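Local coordinates for protein enoyl-CoA hydratase (Mycobacterium avium subsp. paratuberculosis, PDB 4LK5) that probably adds water across the double bond of enoyl-CoA thioesters, as a trimeric member of the enoyl-CoA hydratase/isomerase (crotonase) family, at residues I64-A75 with E117-L128; A184-M193 with A205-A213. All blocks are in the same frame, centred on the assembly; numbering follows the deposited sequence.

Interaction 1 (I64-A75 with E117-L128); sequences ITGIADAMEYAA and EINRLVRAIAAL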
loop_
_atom_site.group_PDB
_atom_site.type_symbol
_atom_site.label_atom_id
_atom_site.label_comp_id
_atom_site.label_asym_id
_atom_site.label_seq_id
_atom_site.Cartn_x
_atom_site.Cartn_y
_atom_site.Cartn_z
ATOM N N ILE C 64 -8.771 26.555 -10.956
ATOM C CA ILE C 64 -8.216 25.822 -9.828
ATOM C C ILE C 64 -8.633 26.535 -8.553
ATOM O O ILE C 64 -9.065 25.891 -7.600
ATOM C CB ILE C 64 -6.666 25.705 -9.902
ATOM C CG1 ILE C 64 -6.239 24.640 -10.902
ATOM C CG2 ILE C 64 -6.063 25.290 -8.571
ATOM C CD1 ILE C 64 -4.815 24.824 -11.417
ATOM N N THR C 65 -8.480 27.858 -8.522
ATOM C CA THR C 65 -8.952 28.673 -7.383
ATOM C C THR C 65 -10.435 28.453 -7.085
ATOM O O THR C 65 -10.858 28.497 -5.931
ATOM C CB THR C 65 -8.666 30.180 -7.618
ATOM O OG1 THR C 65 -7.240 30.376 -7.692
ATOM C CG2 THR C 65 -9.294 31.088 -6.468
ATOM N N GLY C 66 -11.205 28.157 -8.129
ATOM C CA GLY C 66 -12.640 27.987 -7.990
ATOM C C GLY C 66 -13.049 26.707 -7.297
ATOM O O GLY C 66 -13.896 26.725 -6.396
ATOM N N ILE C 67 -12.456 25.595 -7.739
ATOM C CA ILE C 67 -12.711 24.258 -7.172
ATOM C C ILE C 67 -12.256 24.287 -5.715
ATOM O O ILE C 67 -12.975 23.876 -4.812
ATOM C CB ILE C 67 -11.914 23.172 -7.944
ATOM C CG1 ILE C 67 -12.360 23.082 -9.400
ATOM C CG2 ILE C 67 -12.040 21.790 -7.305
ATOM C CD1 ILE C 67 -11.190 22.876 -10.320
ATOM N N ALA C 68 -11.057 24.811 -5.489
ATOM C CA ALA C 68 -10.590 25.011 -4.142
ATOM C C ALA C 68 -11.632 25.752 -3.308
ATOM O O ALA C 68 -12.037 25.239 -2.279
ATOM C CB ALA C 68 -9.238 25.718 -4.133
ATOM N N ASP C 69 -12.122 26.904 -3.777
ATOM C CA ASP C 69 -13.092 27.726 -2.987
ATOM C C ASP C 69 -14.383 26.965 -2.744
ATOM O O ASP C 69 -14.928 26.919 -1.635
ATOM C CB ASP C 69 -13.428 29.059 -3.709
ATOM C CG ASP C 69 -12.259 30.088 -3.701
ATOM O OD1 ASP C 69 -11.289 29.941 -2.935
ATOM O OD2 ASP C 69 -12.317 31.070 -4.462
ATOM N N ALA C 70 -14.882 26.376 -3.815
ATOM C CA ALA C 70 -16.028 25.482 -3.764
ATOM C C ALA C 70 -15.859 24.296 -2.768
ATOM O O ALA C 70 -16.809 23.944 -2.014
ATOM C CB ALA C 70 -16.294 24.955 -5.173
HETATM N N MSE C 71 -14.677 23.669 -2.747
HETATM C CA MSE C 71 -14.484 22.570 -1.790
HETATM C C MSE C 71 -14.489 23.131 -0.377
HETATM O O MSE C 71 -15.127 22.580 0.516
HETATM C CB MSE C 71 -13.217 21.768 -2.049
HETATM C CG MSE C 71 -13.261 21.089 -3.397
HETATM SE SE MSE C 71 -14.695 19.753 -3.418
HETATM C CE MSE C 71 -14.762 19.599 -5.358
ATOM N N GLU C 72 -13.813 24.255 -0.154
ATOM C CA GLU C 72 -13.886 24.880 1.174
ATOM C C GLU C 72 -15.333 25.271 1.551
ATOM O O GLU C 72 -15.795 24.937 2.654
ATOM C CB GLU C 72 -12.946 26.070 1.279
ATOM C CG GLU C 72 -11.479 25.670 1.283
ATOM C CD GLU C 72 -10.575 26.871 1.428
ATOM O OE1 GLU C 72 -11.004 27.977 1.032
ATOM O OE2 GLU C 72 -9.443 26.716 1.925
ATOM N N TYR C 73 -16.059 25.920 0.633
ATOM C CA TYR C 73 -17.465 26.272 0.890
ATOM C C TYR C 73 -18.306 25.069 1.337
ATOM O O TYR C 73 -19.101 25.153 2.271
ATOM C CB TYR C 73 -18.128 26.886 -0.348
ATOM C CG TYR C 73 -19.574 27.116 -0.094
ATOM C CD1 TYR C 73 -19.979 28.100 0.827
ATOM C CD2 TYR C 73 -20.546 26.321 -0.697
ATOM C CE1 TYR C 73 -21.316 28.302 1.113
ATOM C CE2 TYR C 73 -21.894 26.522 -0.430
ATOM C CZ TYR C 73 -22.275 27.508 0.479
ATOM O OH TYR C 73 -23.613 27.705 0.764
ATOM N N ALA C 74 -18.111 23.948 0.660
ATOM C CA ALA C 74 -18.898 22.758 0.895
ATOM C C ALA C 74 -18.681 22.106 2.264
ATOM O O ALA C 74 -19.498 21.276 2.684
ATOM C CB ALA C 74 -18.620 21.760 -0.208
ATOM N N ALA C 75 -17.587 22.450 2.948
ATOM C CA ALA C 75 -17.351 21.945 4.302
ATOM C C ALA C 75 -18.226 22.643 5.325
ATOM O O ALA C 75 -18.526 22.054 6.360
ATOM C CB ALA C 75 -15.888 22.101 4.690
ATOM N N GLU C 117 -2.324 26.813 -4.969
ATOM C CA GLU C 117 -3.747 26.682 -5.058
ATOM C C GLU C 117 -4.129 25.236 -5.328
ATOM O O GLU C 117 -5.192 24.779 -4.851
ATOM C CB GLU C 117 -4.309 27.599 -6.148
ATOM C CG GLU C 117 -4.161 29.074 -5.838
ATOM C CD GLU C 117 -5.110 29.532 -4.761
ATOM O OE1 GLU C 117 -6.284 29.810 -5.102
ATOM O OE2 GLU C 117 -4.691 29.624 -3.581
ATOM N N ILE C 118 -3.287 24.537 -6.108
ATOM C CA ILE C 118 -3.411 23.091 -6.249
ATOM C C ILE C 118 -3.446 22.530 -4.837
ATOM O O ILE C 118 -4.314 21.711 -4.490
ATOM C CB ILE C 118 -2.196 22.427 -6.895
ATOM C CG1 ILE C 118 -1.932 22.904 -8.317
ATOM C CG2 ILE C 118 -2.362 20.912 -6.893
ATOM C CD1 ILE C 118 -3.091 22.776 -9.242
ATOM N N ASN C 119 -2.482 22.977 -4.027
ATOM C CA ASN C 119 -2.339 22.462 -2.672
ATOM C C ASN C 119 -3.592 22.776 -1.869
ATOM O O ASN C 119 -4.136 21.899 -1.217
ATOM C CB ASN C 119 -1.043 22.975 -2.012
ATOM C CG ASN C 119 0.221 22.372 -2.649
ATOM O OD1 ASN C 119 0.145 21.529 -3.550
ATOM N ND2 ASN C 119 1.382 22.795 -2.184
ATOM N N ARG C 120 -4.075 24.008 -1.955
ATOM C CA ARG C 120 -5.318 24.386 -1.294
ATOM C C ARG C 120 -6.428 23.449 -1.697
ATOM O O ARG C 120 -7.158 22.961 -0.864
ATOM C CB ARG C 120 -5.762 25.808 -1.677
ATOM C CG ARG C 120 -5.620 26.877 -0.615
ATOM C CD ARG C 120 -6.061 28.252 -1.154
ATOM N NE ARG C 120 -7.479 28.387 -0.907
ATOM C CZ ARG C 120 -8.422 28.729 -1.780
ATOM N NH1 ARG C 120 -8.164 29.089 -3.058
ATOM N NH2 ARG C 120 -9.666 28.736 -1.311
ATOM N N LEU C 121 -6.577 23.235 -2.989
ATOM C CA LEU C 121 -7.643 22.375 -3.492
ATOM C C LEU C 121 -7.549 20.987 -2.841
ATOM O O LEU C 121 -8.493 20.532 -2.174
ATOM C CB LEU C 121 -7.570 22.278 -5.012
ATOM C CG LEU C 121 -8.292 21.142 -5.748
ATOM C CD1 LEU C 121 -9.622 20.799 -5.139
ATOM C CD2 LEU C 121 -8.463 21.558 -7.198
ATOM N N VAL C 122 -6.383 20.366 -2.991
ATOM C CA VAL C 122 -6.144 19.033 -2.475
ATOM C C VAL C 122 -6.430 18.923 -0.979
ATOM O O VAL C 122 -7.147 17.999 -0.542
ATOM C CB VAL C 122 -4.723 18.555 -2.865
ATOM C CG1 VAL C 122 -4.296 17.423 -2.011
ATOM C CG2 VAL C 122 -4.721 18.115 -4.314
ATOM N N ARG C 123 -5.939 19.872 -0.196
ATOM C CA ARG C 123 -6.269 19.884 1.243
ATOM C C ARG C 123 -7.737 20.031 1.483
ATOM O O ARG C 123 -8.232 19.531 2.478
ATOM C CB ARG C 123 -5.630 21.045 1.998
ATOM C CG ARG C 123 -4.129 20.949 2.077
ATOM C CD ARG C 123 -3.538 21.841 3.132
ATOM N NE ARG C 123 -2.114 21.954 2.849
ATOM C CZ ARG C 123 -1.532 22.935 2.150
ATOM N NH1 ARG C 123 -2.219 23.953 1.665
ATOM N NH2 ARG C 123 -0.215 22.901 1.956
ATOM N N ALA C 124 -8.432 20.761 0.615
ATOM C CA ALA C 124 -9.856 21.032 0.861
ATOM C C ALA C 124 -10.612 19.741 0.678
ATOM O O ALA C 124 -11.494 19.434 1.459
ATOM C CB ALA C 124 -10.396 22.106 -0.063
ATOM N N ILE C 125 -10.226 18.965 -0.338
ATOM C CA ILE C 125 -10.859 17.663 -0.540
ATOM C C ILE C 125 -10.624 16.709 0.618
ATOM O O ILE C 125 -11.557 16.135 1.098
ATOM C CB ILE C 125 -10.453 17.013 -1.854
ATOM C CG1 ILE C 125 -11.040 17.820 -2.998
ATOM C CG2 ILE C 125 -10.987 15.585 -1.949
ATOM C CD1 ILE C 125 -10.405 17.500 -4.326
ATOM N N ALA C 126 -9.386 16.561 1.062
ATOM C CA ALA C 126 -9.049 15.665 2.182
ATOM C C ALA C 126 -9.715 16.092 3.496
ATOM O O ALA C 126 -10.072 15.257 4.327
ATOM C CB ALA C 126 -7.525 15.578 2.360
ATOM N N ALA C 127 -9.842 17.391 3.694
ATOM C CA ALA C 127 -10.455 17.920 4.914
ATOM C C ALA C 127 -12.014 17.900 4.893
ATOM O O ALA C 127 -12.637 18.141 5.919
ATOM C CB ALA C 127 -9.951 19.339 5.154
ATOM N N LEU C 128 -12.628 17.606 3.745
ATOM C CA LEU C 128 -14.094 17.717 3.595
ATOM C C LEU C 128 -14.922 16.611 4.336
ATOM O O LEU C 128 -14.860 15.439 3.959
ATOM C CB LEU C 128 -14.410 17.714 2.099
ATOM C CG LEU C 128 -15.792 18.092 1.530
ATOM C CD1 LEU C 128 -16.539 19.028 2.451
ATOM C CD2 LEU C 128 -15.636 18.723 0.135
#

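Interaction 2 (A184-M193 with A205-A213); sequences AVGRIRAMQM and ALAWGLVTA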
loop_
_atom_site.group_PDB
_atom_site.type_symbol
_atom_site.label_atom_id
_atom_site.label_comp_id
_atom_site.label_asym_id
_atom_site.label_seq_id
_atom_site.Cartn_x
_atom_site.Cartn_y
_atom_site.Cartn_z
ATOM N N ALA C 184 -2.589 4.322 -2.394
ATOM C CA ALA C 184 -3.569 3.375 -2.923
ATOM C C ALA C 184 -2.909 2.108 -3.487
ATOM O O ALA C 184 -3.346 1.025 -3.177
ATOM C CB ALA C 184 -4.429 4.041 -3.961
ATOM N N VAL C 185 -1.828 2.244 -4.257
ATOM C CA VAL C 185 -1.298 1.135 -5.032
ATOM C C VAL C 185 0.112 0.681 -4.619
ATOM O O VAL C 185 0.635 -0.272 -5.213
ATOM C CB VAL C 185 -1.290 1.488 -6.561
ATOM C CG1 VAL C 185 -2.687 1.732 -7.075
ATOM C CG2 VAL C 185 -0.433 2.707 -6.866
ATOM N N GLY C 186 0.730 1.363 -3.644
ATOM C CA GLY C 186 2.095 1.060 -3.199
ATOM C C GLY C 186 3.249 1.758 -3.969
ATOM O O GLY C 186 3.097 2.330 -5.029
ATOM N N ARG C 187 4.434 1.664 -3.407
ATOM C CA ARG C 187 5.581 2.362 -3.901
ATOM C C ARG C 187 6.064 2.004 -5.336
ATOM O O ARG C 187 6.363 2.909 -6.123
ATOM C CB ARG C 187 6.699 2.107 -2.918
ATOM C CG ARG C 187 7.975 2.787 -3.301
ATOM C CD ARG C 187 9.024 2.632 -2.235
ATOM N NE ARG C 187 10.226 3.176 -2.802
ATOM C CZ ARG C 187 11.087 2.484 -3.525
ATOM N NH1 ARG C 187 10.913 1.189 -3.711
ATOM N NH2 ARG C 187 12.146 3.097 -4.023
ATOM N N ILE C 188 6.165 0.715 -5.680
ATOM C CA ILE C 188 6.730 0.322 -6.980
ATOM C C ILE C 188 5.849 0.849 -8.118
ATOM O O ILE C 188 6.347 1.416 -9.123
ATOM C CB ILE C 188 6.907 -1.219 -7.070
ATOM C CG1 ILE C 188 8.031 -1.681 -6.169
ATOM C CG2 ILE C 188 7.209 -1.698 -8.481
ATOM C CD1 ILE C 188 9.324 -0.899 -6.303
ATOM N N ARG C 189 4.543 0.677 -7.946
ATOM C CA ARG C 189 3.580 1.207 -8.889
ATOM C C ARG C 189 3.537 2.738 -8.981
ATOM O O ARG C 189 3.389 3.288 -10.075
ATOM C CB ARG C 189 2.198 0.636 -8.572
ATOM C CG ARG C 189 2.079 -0.785 -9.137
ATOM C CD ARG C 189 0.811 -1.450 -8.706
ATOM N NE ARG C 189 0.538 -2.637 -9.500
ATOM C CZ ARG C 189 -0.152 -3.703 -9.082
ATOM N NH1 ARG C 189 -0.632 -3.760 -7.828
ATOM N NH2 ARG C 189 -0.355 -4.732 -9.919
ATOM N N ALA C 190 3.684 3.436 -7.855
ATOM C CA ALA C 190 3.673 4.890 -7.905
ATOM C C ALA C 190 4.834 5.366 -8.777
ATOM O O ALA C 190 4.673 6.192 -9.668
ATOM C CB ALA C 190 3.807 5.467 -6.536
HETATM N N MSE C 191 5.985 4.776 -8.503
HETATM C CA MSE C 191 7.248 5.121 -9.109
HETATM C C MSE C 191 7.182 4.811 -10.593
HETATM O O MSE C 191 7.665 5.552 -11.416
HETATM C CB MSE C 191 8.250 4.322 -8.293
HETATM C CG MSE C 191 9.677 4.780 -8.507
HETATM SE SE MSE C 191 10.075 6.515 -7.671
HETATM C CE MSE C 191 10.551 5.883 -5.874
ATOM N N GLN C 192 6.501 3.750 -10.956
ATOM C CA GLN C 192 6.320 3.419 -12.351
ATOM C C GLN C 192 5.469 4.463 -13.064
ATOM O O GLN C 192 5.800 4.892 -14.172
ATOM C CB GLN C 192 5.597 2.082 -12.406
ATOM C CG GLN C 192 5.173 1.569 -13.758
ATOM C CD GLN C 192 4.476 0.231 -13.637
ATOM O OE1 GLN C 192 4.666 -0.523 -12.673
ATOM N NE2 GLN C 192 3.663 -0.075 -14.612
HETATM N N MSE C 193 4.351 4.845 -12.450
HETATM C CA MSE C 193 3.471 5.776 -13.084
HETATM C C MSE C 193 4.175 7.073 -13.247
HETATM O O MSE C 193 3.986 7.763 -14.236
HETATM C CB MSE C 193 2.232 6.028 -12.254
HETATM C CG MSE C 193 1.269 4.852 -12.413
HETATM SE SE MSE C 193 -0.424 5.254 -11.444
HETATM C CE MSE C 193 -1.180 6.541 -12.743
ATOM N N ALA C 205 -6.397 -0.102 -13.714
ATOM C CA ALA C 205 -6.466 0.693 -12.500
ATOM C C ALA C 205 -7.337 0.073 -11.376
ATOM O O ALA C 205 -7.024 0.196 -10.186
ATOM C CB ALA C 205 -6.932 2.098 -12.847
ATOM N N LEU C 206 -8.439 -0.567 -11.730
ATOM C CA LEU C 206 -9.220 -1.314 -10.737
ATOM C C LEU C 206 -8.377 -2.434 -10.096
ATOM O O LEU C 206 -8.348 -2.569 -8.885
ATOM C CB LEU C 206 -10.472 -1.914 -11.383
ATOM C CG LEU C 206 -11.551 -2.583 -10.478
ATOM C CD1 LEU C 206 -12.061 -1.652 -9.396
ATOM C CD2 LEU C 206 -12.719 -3.091 -11.321
ATOM N N ALA C 207 -7.675 -3.206 -10.921
ATOM C CA ALA C 207 -6.886 -4.339 -10.445
ATOM C C ALA C 207 -5.805 -3.883 -9.501
ATOM O O ALA C 207 -5.498 -4.568 -8.536
ATOM C CB ALA C 207 -6.260 -5.085 -11.621
ATOM N N TRP C 208 -5.213 -2.726 -9.796
ATOM C CA TRP C 208 -4.157 -2.137 -8.966
ATOM C C TRP C 208 -4.620 -1.604 -7.605
ATOM O O TRP C 208 -3.792 -1.329 -6.744
ATOM C CB TRP C 208 -3.532 -0.958 -9.708
ATOM C CG TRP C 208 -2.506 -1.327 -10.757
ATOM C CD1 TRP C 208 -2.342 -2.548 -11.376
ATOM C CD2 TRP C 208 -1.535 -0.448 -11.338
ATOM N NE1 TRP C 208 -1.310 -2.483 -12.272
ATOM C CE2 TRP C 208 -0.804 -1.209 -12.288
ATOM C CE3 TRP C 208 -1.206 0.907 -11.143
ATOM C CZ2 TRP C 208 0.249 -0.659 -13.038
ATOM C CZ3 TRP C 208 -0.182 1.452 -11.871
ATOM C CH2 TRP C 208 0.555 0.665 -12.807
ATOM N N GLY C 209 -5.922 -1.405 -7.431
ATOM C CA GLY C 209 -6.465 -0.680 -6.268
ATOM C C GLY C 209 -6.503 0.833 -6.407
ATOM O O GLY C 209 -6.585 1.541 -5.409
ATOM N N LEU C 210 -6.453 1.346 -7.633
ATOM C CA LEU C 210 -6.386 2.790 -7.840
ATOM C C LEU C 210 -7.756 3.423 -7.894
ATOM O O LEU C 210 -7.865 4.625 -7.668
ATOM C CB LEU C 210 -5.655 3.142 -9.150
ATOM C CG LEU C 210 -5.277 4.603 -9.440
ATOM C CD1 LEU C 210 -4.233 5.063 -8.456
ATOM C CD2 LEU C 210 -4.714 4.794 -10.845
ATOM N N VAL C 211 -8.795 2.645 -8.243
ATOM C CA VAL C 211 -10.167 3.182 -8.304
ATOM C C VAL C 211 -11.189 2.243 -7.712
ATOM O O VAL C 211 -10.951 1.058 -7.524
ATOM C CB VAL C 211 -10.626 3.539 -9.733
ATOM C CG1 VAL C 211 -9.612 4.464 -10.398
ATOM C CG2 VAL C 211 -10.835 2.296 -10.579
ATOM N N THR C 212 -12.345 2.809 -7.437
ATOM C CA THR C 212 -13.338 2.141 -6.678
ATOM C C THR C 212 -14.139 1.178 -7.579
ATOM O O THR C 212 -14.412 0.007 -7.203
ATOM C CB THR C 212 -14.218 3.195 -6.000
ATOM O OG1 THR C 212 -13.359 4.117 -5.300
ATOM C CG2 THR C 212 -15.170 2.526 -5.013
ATOM N N ALA C 213 -14.492 1.654 -8.774
ATOM C CA ALA C 213 -15.236 0.821 -9.719
ATOM C C ALA C 213 -15.122 1.276 -11.162
ATOM O O ALA C 213 -14.896 2.442 -11.436
ATOM C CB ALA C 213 -16.705 0.726 -9.303
#

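Interaction 1 (I64-A75 with E117-L128)
Leu121 fits as a knob among Ile64, Ile67, Ala68 and Met71, its CG swung anti to the backbone N (chi1 162°), which brings CD1 to 3.4 Å from CG2 of Ile67. The helices run in the same general direction, 27° apart, and the alanines Ala68 and Ala124 let them close in: CA of Ala68 lies 4.0 Å from CA of Leu121, and CB of Ala124 meets CB of Met71, a selenomethionine, at 3.5 Å. At the two ends Ile64 touches Ile118 through their CD1 methyls, and Leu128 reaches back to Met71 and Ala75. The other flank is polar and more exposed. There Arg120 bends at chi3 (89°) and lays one guanidinium face over CB of Ala68, while acids line the edge. NH2 of Arg120 bonds to Asp69 OD1 at 2.6 Å and to Glu72 OE1 at 2.8 Å, the latter met from above its carboxylate plane; NH1 of Arg120 pairs with Glu117 OE1, one turn earlier on its own helix, at 2.9 Å. Three carboxylates thus fix the rotation of one guanidinium. Beneath the apolar seam, Met71 rests on Val48, Val83 and Ile85 of strands 45-50 and 82-87, and helix 254-269 packs against Val122 and Ala126 of helix 113-127.

Interaction 2 (A184-M193 with A205-A213)
Trp208 buries 150 Å² in this contact, pushing its indole between Val185, Arg189, Gln192 and Met193. Arg189 supplies the main partner: its chain stays extended from CG to NE, so that CD and then the guanidinium pass over one indole face. CZ of Arg189 stands 3.6 Å from the centroid of the five-membered ring of Trp208, a cation-pi contact with the planes tilted by 28°, and CD adds a CH-pi contact to the same ring. At the rim of the six-membered ring, CG of Met193 lies 3.7 Å from CZ3 of Trp208, and the selenium of this selenomethionine makes a Met-aromatic contact edge-on. Val185 works nearer the backbone. CG1 of Val185, anti to the carbonyl carbon (chi1 -62°), meets O of Trp208 at 3.3 Å and CB of Leu210 at 3.9 Å, beside the turn where Gly209 ends helix 202-208 in a Schellman motif. NE1 of Trp208 and NE of Arg189 are both donors, so their 3.3 Å approach belongs to the stack. The arginine also makes a weak hydrogen bond from NH2 to O of Ala207 of the second subunit. This bond places the cation-pi pair at the trimer interface, and the charge is probably eased by the indole pi cloud and by that carbonyl.

Overall arrangement
From the N terminus, helix 61-76 leads into strand 82-87, and the chain returns along helix 113-127 to close interaction 1 across 41 intervening residues, including the unmodelled 99-111. Both helices belong to the layer beside the six-stranded sheet. The chain then passes through strands 132-136 and 153-157 before interaction 2 opens; this is a short closure of 11 residues, joining the junction of helices 177-185 and 187-195 to the end of helix 202-208, just ahead of strand 213-215, outermost in this chain's sheet. The two loops follow in series, neither nested nor crossed. Their centres lie 24 Å apart on opposite sides of the chain's centre: interaction 1 stays within the subunit, whereas interaction 2 borders both other subunits.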